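Local coordinates for epimerase domain-containing protein (Bacillus cereus HuA2-4, PDB 6ZLK) that interconverts UDP-glucuronic acid and UDP-galacturonic acid by NAD-dependent epimerisation at C4 of the sugar, at residues R192-K195 and Q196-D200; A248-L251 and D252-M256. All blocks are in the same frame, centred on the assembly; numbering follows the deposited sequence.

Both contacts are local and lie on the substrate-binding side of this epimerase. Contact 1 comes first along the chain, at the end of helix 189-198. Contact 2 lies where strand 248-249, antiparallel to strand 212-217 of the main mixed sheet, passes into helix 250-261. Their centres lie about 14 Å apart, and the two helices pack on each other. Leu193 CD1 lies 4.3 Å from Ile250 CG2. Side chains of both contacts also pack on strand 203-206 and helix 299-313. Each contact gives one residue to the nucleotide pocket: Arg192 binds the uracil, and Ile250 packs on the ribose. The bound NAD is about 13 Å from the Arg192 side chain and about 12 Å from that of Ile250, nearest atoms.

Contact 1 (R192-K195 and Q196-D200); sequences RLIK and QMLED. With UGA (uridine-5'-diphosphate-glucuronic acid), chain F.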
loop_
_atom_site.group_PDB
_atom_site.type_symbol
_atom_site.label_atom_id
_atom_site.label_comp_id
_atom_site.label_asym_id
_atom_site.label_seq_id
_atom_site.Cartn_x
_atom_site.Cartn_y
_atom_site.Cartn_z
ATOM N N ARG A 192 -14.264 17.859 18.183
ATOM C CA ARG A 192 -13.339 18.557 19.117
ATOM C C ARG A 192 -13.719 20.014 19.271
ATOM O O ARG A 192 -13.730 20.502 20.435
ATOM C CB ARG A 192 -11.859 18.386 18.717
ATOM C CG ARG A 192 -11.363 16.962 18.823
ATOM C CD ARG A 192 -9.995 16.705 18.193
ATOM N NE ARG A 192 -9.025 17.738 18.584
ATOM C CZ ARG A 192 -8.334 17.708 19.709
ATOM N NH1 ARG A 192 -8.434 16.657 20.511
ATOM N NH2 ARG A 192 -7.549 18.730 20.039
ATOM N N LEU A 193 -13.872 20.741 18.169
ATOM C CA LEU A 193 -14.077 22.193 18.174
ATOM C C LEU A 193 -15.395 22.513 18.852
ATOM O O LEU A 193 -15.439 23.476 19.590
ATOM C CB LEU A 193 -14.055 22.721 16.738
ATOM C CG LEU A 193 -12.682 22.652 16.092
ATOM C CD1 LEU A 193 -12.803 23.000 14.616
ATOM C CD2 LEU A 193 -11.711 23.623 16.755
ATOM N N ILE A 194 -16.450 21.744 18.574
ATOM C CA ILE A 194 -17.775 22.051 19.185
ATOM C C ILE A 194 -17.677 21.775 20.683
ATOM O O ILE A 194 -18.211 22.614 21.450
ATOM C CB ILE A 194 -18.892 21.259 18.493
ATOM C CG1 ILE A 194 -19.096 21.684 17.044
ATOM C CG2 ILE A 194 -20.175 21.361 19.307
ATOM C CD1 ILE A 194 -19.824 20.628 16.193
ATOM N N LYS A 195 -17.042 20.702 21.075
ATOM C CA LYS A 195 -16.877 20.306 22.484
ATOM C C LYS A 195 -16.106 21.443 23.164
ATOM O O LYS A 195 -16.548 21.903 24.256
ATOM C CB LYS A 195 -16.154 18.962 22.629
ATOM C CG LYS A 195 -16.007 18.462 24.060
ATOM C CD LYS A 195 -15.247 17.169 24.148
ATOM C CE LYS A 195 -15.346 16.531 25.507
ATOM N NZ LYS A 195 -14.654 17.367 26.493
ATOM N N GLN A 196 -14.991 21.900 22.574
ATOM C CA GLN A 196 -14.196 23.004 23.158
ATOM C C GLN A 196 -15.088 24.236 23.243
ATOM O O GLN A 196 -15.022 24.911 24.291
ATOM C CB GLN A 196 -12.920 23.232 22.338
ATOM C CG GLN A 196 -11.946 22.084 22.435
ATOM C CD GLN A 196 -10.984 22.036 21.260
ATOM O OE1 GLN A 196 -11.083 22.845 20.326
ATOM N NE2 GLN A 196 -10.095 21.061 21.294
ATOM N N MET A 197 -15.837 24.584 22.192
ATOM C CA MET A 197 -16.678 25.802 22.200
ATOM C C MET A 197 -17.715 25.703 23.315
ATOM O O MET A 197 -17.877 26.726 24.047
ATOM C CB MET A 197 -17.372 25.979 20.859
ATOM C CG MET A 197 -18.124 27.277 20.741
ATOM S SD MET A 197 -18.613 27.610 19.035
ATOM C CE MET A 197 -17.045 27.617 18.166
ATOM N N LEU A 198 -18.316 24.532 23.532
ATOM C CA LEU A 198 -19.393 24.373 24.544
ATOM C C LEU A 198 -18.808 24.507 25.944
ATOM O O LEU A 198 -19.532 24.993 26.856
ATOM C CB LEU A 198 -20.062 23.009 24.372
ATOM C CG LEU A 198 -21.046 22.960 23.226
ATOM C CD1 LEU A 198 -21.351 21.513 22.886
ATOM C CD2 LEU A 198 -22.295 23.739 23.565
ATOM N N GLU A 199 -17.560 24.130 26.108
ATOM C CA GLU A 199 -16.839 24.101 27.404
ATOM C C GLU A 199 -16.127 25.436 27.656
ATOM O O GLU A 199 -15.454 25.552 28.698
ATOM C CB GLU A 199 -15.904 22.898 27.415
ATOM C CG GLU A 199 -16.656 21.593 27.539
ATOM C CD GLU A 199 -15.788 20.350 27.422
ATOM O OE1 GLU A 199 -14.561 20.503 27.203
ATOM O OE2 GLU A 199 -16.344 19.230 27.532
ATOM N N ASP A 200 -16.210 26.395 26.731
ATOM C CA ASP A 200 -15.524 27.704 26.882
ATOM C C ASP A 200 -14.023 27.446 26.990
ATOM O O ASP A 200 -13.376 28.121 27.769
ATOM C CB ASP A 200 -16.087 28.436 28.112
ATOM C CG ASP A 200 -17.601 28.444 28.101
ATOM O OD1 ASP A 200 -18.164 28.835 27.038
ATOM O OD2 ASP A 200 -18.224 28.043 29.148
HETATM C "C1'" UGA F . -11.125 12.706 8.095
HETATM C "C2'" UGA F . -11.178 11.396 8.867
HETATM O "O2'" UGA F . -10.573 11.621 10.135
HETATM C "C3'" UGA F . -10.454 10.274 8.163
HETATM O "O3'" UGA F . -10.786 9.061 8.842
HETATM C "C4'" UGA F . -10.833 10.179 6.694
HETATM O "O4'" UGA F . -9.979 9.217 6.061
HETATM C "C5'" UGA F . -10.680 11.552 6.021
HETATM O "O5'" UGA F . -11.458 12.519 6.732
HETATM C "C6'" UGA F . -11.083 11.643 4.539
HETATM O "O'P" UGA F . -10.845 10.728 3.784
HETATM O "O'Q" UGA F . -11.583 12.654 4.126
HETATM P PB UGA F . -9.584 14.833 8.163
HETATM O O1B UGA F . -9.936 15.430 6.867
HETATM O O2B UGA F . -8.225 14.989 8.747
HETATM O O3B UGA F . -9.837 13.253 8.287
HETATM O O3A UGA F . -10.697 15.334 9.191
HETATM P PA UGA F . -10.737 16.133 10.573
HETATM O O1A UGA F . -10.091 15.304 11.594
HETATM O O2A UGA F . -12.128 16.584 10.749
HETATM O O5D UGA F . -9.783 17.396 10.268
HETATM C C5D UGA F . -10.089 18.386 9.306
HETATM C C4D UGA F . -9.134 19.526 9.493
HETATM O O4D UGA F . -9.238 20.057 10.837
HETATM C C3D UGA F . -7.658 19.167 9.296
HETATM O O3D UGA F . -7.167 20.153 8.383
HETATM C C2D UGA F . -7.033 19.287 10.689
HETATM O O2D UGA F . -5.789 19.964 10.625
HETATM C C1D UGA F . -7.961 20.263 11.400
HETATM N N1 UGA F . -8.066 20.065 12.853
HETATM C C6 UGA F . -8.419 18.857 13.388
HETATM C C2 UGA F . -7.934 21.205 13.634
HETATM O O2 UGA F . -7.604 22.298 13.189
HETATM N N3 UGA F . -8.190 21.010 14.954
HETATM C C4 UGA F . -8.545 19.831 15.565
HETATM O O4 UGA F . -8.700 19.834 16.784
HETATM C C5 UGA F . -8.642 18.688 14.695
#
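Residues 192-198 form the last turns of helix 189-198, and Glu199 and Asp200 lead out of it through a Schellman motif. Gln196 N donates to Arg192 O at 2.8 Å, and the same i to i+4 pattern joins Met197 to Leu193, Leu198 to Ile194 and Glu199 to Lys195. Asp200 leaves the helix with a positive phi of 60°, and its N donates back to Met197 O. On one flank, Lys195 and Glu199 form a salt bridge. Lys195 CG is anti to the backbone N (chi1 -177°), and a bend at chi4 brings NZ to the syn side of Glu199 OE2, 2.7 Å away. Lys195 also makes a cation-pi contact with Tyr314. On another flank, Ile194 CG2 lies beside Leu198 CD1 at 3.8 Å, and both side chains pack on helix 299-313. Gln196 NE2 stands over one face of the Arg192 guanidinium, 3.7 Å from NH2, with the amide plane nearly perpendicular (89°). Thr204 N donates to Gln196 OE1. Arg192 NH2 donates to Thr204 OG1, a second-shell bond that probably helps to fix the guanidinium. At the guanidinium edge, in its plane, Arg192 NE donates an almost straight bond of 2.8 Å to uracil O4 of UDP-glucuronic acid.

Contact 2 (A248-L251 and D252-M256); sequences ASIL and DIISM. With UGB ((2S,3R,4S,5R,6R)-6-[[[(2R,3S,4R,5R)-5-(2,4-dioxopyrimidin-1-yl)-3,4-dihydroxy-oxolan-2-yl]methoxy-hydroxy-phosphoryl]oxy-hydroxy-phosphoryl]oxy-3,4,5-trihydroxy-oxane-2-carboxylic acid), chain G.
Ser249 and Asp252 bond to each other twice across the start of helix 250-261. Asp252 N donates to Ser249 OG at 3.0 Å. In return, Ser249 N donates to Asp252 OD2 at 2.9 Å. That second bond is straight (178°), but it meets the carboxylate from above its plane, 45° out. The Ser249 hydroxyl lies between its own backbone N and carbonyl carbon (chi1 70°), which turns OG to the N-H of Asp252. The Asp252 carboxylate, in the first turn, probably also interacts favourably with the helix N-terminus.

The backbone bonds of the helix begin at the cap. Ile253 N donates to Ser249 O at 3.0 Å, and Ile254 and Ser255 repeat the step to Ile250 and Leu251. A water donates to Leu251 O and is also hydrogen-bonded to Ser255 OG, 3.2 Å away.

Two apolar pairs accompany the cap. Ala248 CB meets the end of Ile253, at CD1, 4.0 Å away. Ile250 CG2 touches Ile254 CD1 at the same distance. Ile254 then packs on strand 203-206, and Ile253 on Phe215.

Toward the ligand, Ile250 places CD1 3.3 Å from the ribose ring oxygen O4D of UDP-galacturonic acid. The reciprocal Ser249-Asp252 bonds are a capping box, with Ser249 as N-cap of a helix whose first residue, Ile250, lines the ribose side of the UDP-sugar pocket.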
loop_
_atom_site.group_PDB
_atom_site.type_symbol
_atom_site.label_atom_id
_atom_site.label_comp_id
_atom_site.label_asym_id
_atom_site.label_seq_id
_atom_site.Cartn_x
_atom_site.Cartn_y
_atom_site.Cartn_z
ATOM N N ALA A 248 -15.157 24.194 2.819
ATOM C CA ALA A 248 -14.955 25.323 3.740
ATOM C C ALA A 248 -13.592 25.194 4.425
ATOM O O ALA A 248 -13.066 24.063 4.542
ATOM C CB ALA A 248 -16.052 25.388 4.784
ATOM N N SER A 249 -13.092 26.304 4.955
ATOM C CA SER A 249 -11.890 26.269 5.825
ATOM C C SER A 249 -12.310 25.952 7.272
ATOM O O SER A 249 -13.470 26.159 7.640
ATOM C CB SER A 249 -11.109 27.536 5.732
ATOM O OG SER A 249 -11.829 28.608 6.341
ATOM N N ILE A 250 -11.325 25.669 8.124
ATOM C CA ILE A 250 -11.584 25.500 9.551
ATOM C C ILE A 250 -11.988 26.846 10.143
ATOM O O ILE A 250 -12.920 26.877 10.998
ATOM C CB ILE A 250 -10.379 24.860 10.233
ATOM C CG1 ILE A 250 -10.269 23.411 9.782
ATOM C CG2 ILE A 250 -10.434 25.037 11.724
ATOM C CD1 ILE A 250 -11.365 22.523 10.335
ATOM N N LEU A 251 -11.417 27.944 9.677
ATOM C CA LEU A 251 -11.832 29.269 10.187
ATOM C C LEU A 251 -13.281 29.546 9.790
ATOM O O LEU A 251 -14.020 30.156 10.612
ATOM C CB LEU A 251 -10.900 30.335 9.639
ATOM C CG LEU A 251 -9.484 30.299 10.202
ATOM C CD1 LEU A 251 -8.648 31.335 9.481
ATOM C CD2 LEU A 251 -9.443 30.486 11.695
ATOM N N ASP A 252 -13.685 29.166 8.589
ATOM C CA ASP A 252 -15.068 29.389 8.100
ATOM C C ASP A 252 -16.015 28.618 9.021
ATOM O O ASP A 252 -17.048 29.184 9.400
ATOM C CB ASP A 252 -15.279 28.862 6.675
ATOM C CG ASP A 252 -14.583 29.580 5.542
ATOM O OD1 ASP A 252 -14.268 30.775 5.763
ATOM O OD2 ASP A 252 -14.329 28.898 4.451
ATOM N N ILE A 253 -15.682 27.366 9.339
ATOM C CA ILE A 253 -16.508 26.471 10.182
ATOM C C ILE A 253 -16.658 27.122 11.552
ATOM O O ILE A 253 -17.792 27.137 12.109
ATOM C CB ILE A 253 -15.874 25.068 10.242
ATOM C CG1 ILE A 253 -15.900 24.362 8.885
ATOM C CG2 ILE A 253 -16.536 24.223 11.318
ATOM C CD1 ILE A 253 -17.235 24.070 8.338
ATOM N N ILE A 254 -15.530 27.561 12.141
ATOM C CA ILE A 254 -15.572 28.173 13.481
ATOM C C ILE A 254 -16.548 29.354 13.420
ATOM O O ILE A 254 -17.344 29.462 14.366
ATOM C CB ILE A 254 -14.176 28.560 13.963
ATOM C CG1 ILE A 254 -13.351 27.310 14.242
ATOM C CG2 ILE A 254 -14.287 29.454 15.188
ATOM C CD1 ILE A 254 -11.896 27.570 14.518
ATOM N N SER A 255 -16.528 30.200 12.396
ATOM C CA SER A 255 -17.470 31.349 12.306
ATOM C C SER A 255 -18.907 30.858 12.269
ATOM O O SER A 255 -19.748 31.450 12.933
ATOM C CB SER A 255 -17.190 32.228 11.159
ATOM O OG SER A 255 -15.930 32.815 11.374
ATOM N N MET A 256 -19.166 29.809 11.520
ATOM C CA MET A 256 -20.531 29.275 11.415
ATOM C C MET A 256 -20.931 28.741 12.781
ATOM O O MET A 256 -22.103 28.954 13.152
ATOM C CB MET A 256 -20.548 28.136 10.398
ATOM C CG MET A 256 -20.237 28.661 9.016
ATOM S SD MET A 256 -20.309 27.331 7.816
ATOM C CE MET A 256 -22.087 27.390 7.643
HETATM N N1 UGB G . -8.094 20.064 12.845
HETATM C C2 UGB G . -7.950 21.205 13.615
HETATM O O2 UGB G . -7.663 22.301 13.148
HETATM N N3 UGB G . -8.177 21.014 14.948
HETATM C C4 UGB G . -8.504 19.831 15.580
HETATM O O4 UGB G . -8.658 19.827 16.800
HETATM C C5 UGB G . -8.612 18.692 14.713
HETATM C C6 UGB G . -8.403 18.850 13.403
HETATM P PA UGB G . -10.739 16.125 10.512
HETATM P PB UGB G . -9.435 14.989 8.161
HETATM O "O'P" UGB G . -9.777 10.052 9.831
HETATM O "O'Q" UGB G . -11.208 9.082 8.645
HETATM C "C1'" UGB G . -8.983 12.813 6.801
HETATM O O1A UGB G . -12.098 16.727 10.561
HETATM O O1B UGB G . -8.335 14.457 9.020
HETATM C C1D UGB G . -7.918 20.200 11.397
HETATM C "C2'" UGB G . -9.445 12.549 5.383
HETATM O "O2'" UGB G . -9.523 13.791 4.680
HETATM O O2A UGB G . -10.251 15.273 11.625
HETATM O O2B UGB G . -9.201 16.154 7.275
HETATM C C2D UGB G . -7.103 19.050 10.820
HETATM O O2D UGB G . -5.735 19.347 11.021
HETATM C "C3'" UGB G . -10.792 11.861 5.437
HETATM O "O3'" UGB G . -11.231 11.573 4.103
HETATM O O3A UGB G . -10.653 15.286 9.154
HETATM O O3B UGB G . -9.940 13.751 7.288
HETATM C C3D UGB G . -7.585 19.058 9.366
HETATM O O3D UGB G . -6.853 20.005 8.603
HETATM C "C4'" UGB G . -10.696 10.628 6.339
HETATM O "O4'" UGB G . -9.680 9.728 5.880
HETATM C C4D UGB G . -9.056 19.486 9.480
HETATM O O4D UGB G . -9.181 20.118 10.777
HETATM C "C5'" UGB G . -10.311 11.095 7.745
HETATM O "O5'" UGB G . -8.995 11.637 7.613
HETATM C C5D UGB G . -10.067 18.376 9.361
HETATM O O5D UGB G . -9.679 17.300 10.241
HETATM C "C6'" UGB G . -10.424 9.992 8.811
HETATM O O HOH W 1 -13.027 31.953 12.520
#